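Local coordinates for protein ppBat (Bacteroides thetaiotaomicron VPI-5482, PDB 3CNE), which binds flavins such as lumichrome, riboflavin, FMN and FAD, and may store them, while apparently lacking protease or chaperone activity, at residues I108-G113 and N161-M166. Residues are numbered along the deposited sequence; the frame is centred on the assembly and turned at random.
Sequences IGHCAG and NTIWTM. With FMN (flavin mononucleotide), chain N.
Ile163 CD1 sits over one face of the His110 imidazole, 3.6 Å from the ring centroid and 12° off the normal, a CH-pi contact. Two residues back along the strand, the selenomethionine methyl CE of Met166 reaches Ile108 CG2 at 3.5 Å; a bend at chi3 (-119°) turns it there. Both pairs are buried and tightly packed. Tyr21 OH and Glu160 OE1 hydrogen-bond to the two ring nitrogens of His110, fixing the rotation of the imidazole under the methyl. Within the loop, Thr162 O accepts from Thr165 N and, at 2.6 Å, from Thr165 OG1.

The other side of the loop fits as closely but is more open to solvent: Trp164 and Thr165 are partly exposed. Trp164 lays its indole face to face with the FMN isoalloxazine, the planes nearly parallel, FMN C9A 3.5 Å above the indole plane and offset toward its rim. Thr165 CG2 covers the opposite indole face. Asn161 O of the second subunit hydrogen-bonds to the flavin. An alanine in place of Trp164 would probably uncover this flavin face. Strand 106-110 of this DJ-1/PfpI family protein leads into the zinc ligand Cys111. Apolar fit joins it to the flavin-binding loop, and Glu160 adds a polar tie.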
ATOM      1  N   ILE A 108      16.096   7.730   0.826  1.00 22.83           N
ATOM      2  CA  ILE A 108      14.958   7.458  -0.042  1.00 23.42           C
ATOM      3  C   ILE A 108      13.668   7.956   0.644  1.00 23.53           C
ATOM      4  O   ILE A 108      13.435   7.702   1.827  1.00 21.84           O
ATOM      5  CB  ILE A 108      14.791   5.940  -0.334  1.00 23.40           C
ATOM      6  CG1 ILE A 108      16.014   5.365  -1.068  1.00 23.41           C
ATOM      7  CG2 ILE A 108      13.491   5.681  -1.146  1.00 22.94           C
ATOM      8  CD1 ILE A 108      16.327   3.919  -0.696  1.00 24.02           C
ATOM      9  N   GLY A 109      12.839   8.684  -0.093  1.00 24.41           N
ATOM     10  CA  GLY A 109      11.595   9.141   0.484  1.00 25.12           C
ATOM     11  C   GLY A 109      10.737   9.819  -0.553  1.00 25.89           C
ATOM     12  O   GLY A 109      11.181  10.056  -1.685  1.00 24.93           O
ATOM     13  N   HIS A 110       9.496  10.078  -0.163  1.00 25.58           N
ATOM     14  CA  HIS A 110       8.521  10.680  -1.039  1.00 26.55           C
ATOM     15  C   HIS A 110       7.649  11.651  -0.250  1.00 27.89           C
ATOM     16  O   HIS A 110       7.718  11.697   0.988  1.00 27.25           O
ATOM     17  CB  HIS A 110       7.664   9.599  -1.721  1.00 26.54           C
ATOM     18  CG  HIS A 110       6.734   8.879  -0.791  1.00 26.49           C
ATOM     19  ND1 HIS A 110       7.126   7.795  -0.036  1.00 26.85           N
ATOM     20  CD2 HIS A 110       5.425   9.080  -0.508  1.00 26.42           C
ATOM     21  CE1 HIS A 110       6.096   7.357   0.671  1.00 24.87           C
ATOM     22  NE2 HIS A 110       5.056   8.120   0.404  1.00 26.12           N
ATOM     23  N   CYS A 111       6.828  12.400  -0.990  1.00 30.01           N
ATOM     24  CA  CYS A 111       5.880  13.370  -0.443  1.00 30.47           C
ATOM     25  C   CYS A 111       6.631  14.429   0.387  1.00 30.16           C
ATOM     26  O   CYS A 111       7.392  15.197  -0.194  1.00 30.54           O
ATOM     27  CB  CYS A 111       4.702  12.674   0.268  1.00 30.21           C
ATOM     28  SG  CYS A 111       3.254  13.745   0.468  1.00 35.52           S
ATOM     29  N   ALA A 112       6.473  14.481   1.709  1.00 29.76           N
ATOM     30  CA  ALA A 112       7.260  15.464   2.497  1.00 29.02           C
ATOM     31  C   ALA A 112       8.588  14.914   3.028  1.00 28.60           C
ATOM     32  O   ALA A 112       9.264  15.579   3.815  1.00 28.20           O
ATOM     33  CB  ALA A 112       6.401  16.089   3.657  1.00 29.01           C
ATOM     34  N   GLY A 113       8.967  13.706   2.581  1.00 28.59           N
ATOM     35  CA  GLY A 113      10.238  13.087   2.939  1.00 27.87           C
ATOM     36  C   GLY A 113      11.448  13.983   2.710  1.00 28.07           C
ATOM     37  O   GLY A 113      12.340  14.071   3.570  1.00 27.10           O
ATOM     38  N   ASN A 161       2.014   8.714  -5.668  1.00 26.52           N
ATOM     39  CA  ASN A 161       1.709   8.368  -7.051  1.00 27.28           C
ATOM     40  C   ASN A 161       2.852   8.549  -8.044  1.00 26.09           C
ATOM     41  O   ASN A 161       2.703   8.199  -9.205  1.00 26.02           O
ATOM     42  CB  ASN A 161       0.462   9.082  -7.550  1.00 29.76           C
ATOM     43  CG  ASN A 161       0.350  10.452  -7.020  1.00 34.09           C
ATOM     44  OD1 ASN A 161       0.996  11.365  -7.535  1.00 40.43           O
ATOM     45  ND2 ASN A 161      -0.472  10.632  -5.955  1.00 39.57           N
ATOM     46  N   THR A 162       3.985   9.080  -7.600  1.00 24.63           N
ATOM     47  CA  THR A 162       5.153   9.148  -8.496  1.00 24.10           C
ATOM     48  C   THR A 162       6.327   8.232  -8.077  1.00 24.19           C
ATOM     49  O   THR A 162       7.423   8.243  -8.706  1.00 22.73           O
ATOM     50  CB  THR A 162       5.668  10.579  -8.647  1.00 23.97           C
ATOM     51  OG1 THR A 162       6.131  11.071  -7.385  1.00 23.79           O
ATOM     52  CG2 THR A 162       4.594  11.493  -9.180  1.00 23.81           C
ATOM     53  N   ILE A 163       6.118   7.466  -7.009  1.00 23.32           N
ATOM     54  CA  ILE A 163       7.142   6.528  -6.542  1.00 22.79           C
ATOM     55  C   ILE A 163       7.590   5.596  -7.686  1.00 23.50           C
ATOM     56  O   ILE A 163       8.794   5.373  -7.879  1.00 22.31           O
ATOM     57  CB  ILE A 163       6.684   5.728  -5.309  1.00 22.57           C
ATOM     58  CG1 ILE A 163       6.665   6.647  -4.077  1.00 23.16           C
ATOM     59  CG2 ILE A 163       7.654   4.536  -5.042  1.00 22.71           C
ATOM     60  CD1 ILE A 163       5.925   6.067  -2.875  1.00 22.89           C
ATOM     61  N   TRP A 164       6.614   5.117  -8.469  1.00 24.06           N
ATOM     62  CA  TRP A 164       6.870   4.244  -9.620  1.00 24.77           C
ATOM     63  C   TRP A 164       7.947   4.799 -10.557  1.00 25.39           C
ATOM     64  O   TRP A 164       8.635   4.013 -11.195  1.00 25.34           O
ATOM     65  CB  TRP A 164       5.583   3.964 -10.421  1.00 24.87           C
ATOM     66  CG  TRP A 164       5.087   5.123 -11.271  1.00 25.85           C
ATOM     67  CD1 TRP A 164       4.285   6.133 -10.878  1.00 25.04           C
ATOM     68  CD2 TRP A 164       5.378   5.358 -12.660  1.00 27.29           C
ATOM     69  NE1 TRP A 164       4.037   6.994 -11.923  1.00 27.01           N
ATOM     70  CE2 TRP A 164       4.695   6.528 -13.035  1.00 28.40           C
ATOM     71  CE3 TRP A 164       6.145   4.680 -13.626  1.00 29.70           C
ATOM     72  CZ2 TRP A 164       4.770   7.056 -14.332  1.00 28.36           C
ATOM     73  CZ3 TRP A 164       6.204   5.200 -14.926  1.00 27.66           C
ATOM     74  CH2 TRP A 164       5.525   6.370 -15.260  1.00 26.24           C
ATOM     75  N   THR A 165       8.069   6.133 -10.653  1.00 25.55           N
ATOM     76  CA  THR A 165       9.053   6.768 -11.570  1.00 26.38           C
ATOM     77  C   THR A 165      10.518   6.599 -11.149  1.00 27.32           C
ATOM     78  O   THR A 165      11.423   6.750 -11.976  1.00 27.21           O
ATOM     79  CB  THR A 165       8.807   8.281 -11.806  1.00 26.28           C
ATOM     80  OG1 THR A 165       9.034   9.022 -10.594  1.00 25.04           O
ATOM     81  CG2 THR A 165       7.416   8.534 -12.361  1.00 26.62           C
HETATM   82  N   MSE A 166      10.761   6.290  -9.881  1.00 27.88           N
HETATM   83  CA  MSE A 166      12.130   6.132  -9.409  1.00 30.35           C
HETATM   84  C   MSE A 166      12.407   4.756  -8.806  1.00 28.53           C
HETATM   85  O   MSE A 166      13.541   4.424  -8.535  1.00 27.51           O
HETATM   86  CB  MSE A 166      12.474   7.199  -8.382  1.00 30.27           C
HETATM   87  CG  MSE A 166      11.570   7.153  -7.156  1.00 32.65           C
HETATM   88 SE   MSE A 166      12.360   7.985  -5.575  1.00 39.04          SE
HETATM   89  CE  MSE A 166      12.360   6.387  -4.434  1.00 36.95           C
TER
HETATM   90  N1  FMN N 201       2.270   2.840 -11.644  1.00 50.94           N
HETATM   91  C2  FMN N 201       1.701   3.211 -10.443  1.00 51.13           C
HETATM   92  O2  FMN N 201       1.825   2.463  -9.467  1.00 51.43           O
HETATM   93  N3  FMN N 201       1.002   4.406 -10.351  1.00 51.08           N
HETATM   94  C4  FMN N 201       0.869   5.228 -11.467  1.00 51.09           C
HETATM   95  O4  FMN N 201       0.293   6.324 -11.372  1.00 51.94           O
HETATM   96  C4A FMN N 201       1.447   4.850 -12.678  1.00 50.69           C
HETATM   97  N5  FMN N 201       1.325   5.659 -13.795  1.00 50.75           N
HETATM   98  C5A FMN N 201       1.905   5.262 -14.986  1.00 50.89           C
HETATM   99  C6  FMN N 201       1.783   6.071 -16.105  1.00 51.12           C
HETATM  100  C7  FMN N 201       2.364   5.703 -17.316  1.00 51.55           C
HETATM  101  C7M FMN N 201       2.789   6.828 -18.222  1.00 53.26           C
HETATM  102  C8  FMN N 201       3.048   4.482 -17.418  1.00 51.48           C
HETATM  103  C8M FMN N 201       2.924   3.715 -18.716  1.00 53.15           C
HETATM  104  C9  FMN N 201       3.178   3.695 -16.276  1.00 51.32           C
HETATM  105  C9A FMN N 201       2.605   4.057 -15.063  1.00 50.93           C
HETATM  106  N10 FMN N 201       2.733   3.235 -13.946  1.00 51.35           N
HETATM  107  C10 FMN N 201       2.148   3.644 -12.762  1.00 50.98           C
HETATM  108  C1' FMN N 201       3.962   2.384 -13.791  1.00 55.16           C
HETATM  109  C2' FMN N 201       3.762   0.896 -14.048  1.00 59.40           C
HETATM  110  O2' FMN N 201       3.330   0.252 -12.860  1.00 59.50           O
HETATM  111  C3' FMN N 201       5.090   0.301 -14.532  1.00 61.21           C
HETATM  112  O3' FMN N 201       5.482   0.961 -15.722  1.00 62.17           O
HETATM  113  C4' FMN N 201       5.019  -1.207 -14.785  1.00 62.68           C
HETATM  114  O4' FMN N 201       5.267  -1.936 -13.594  1.00 64.05           O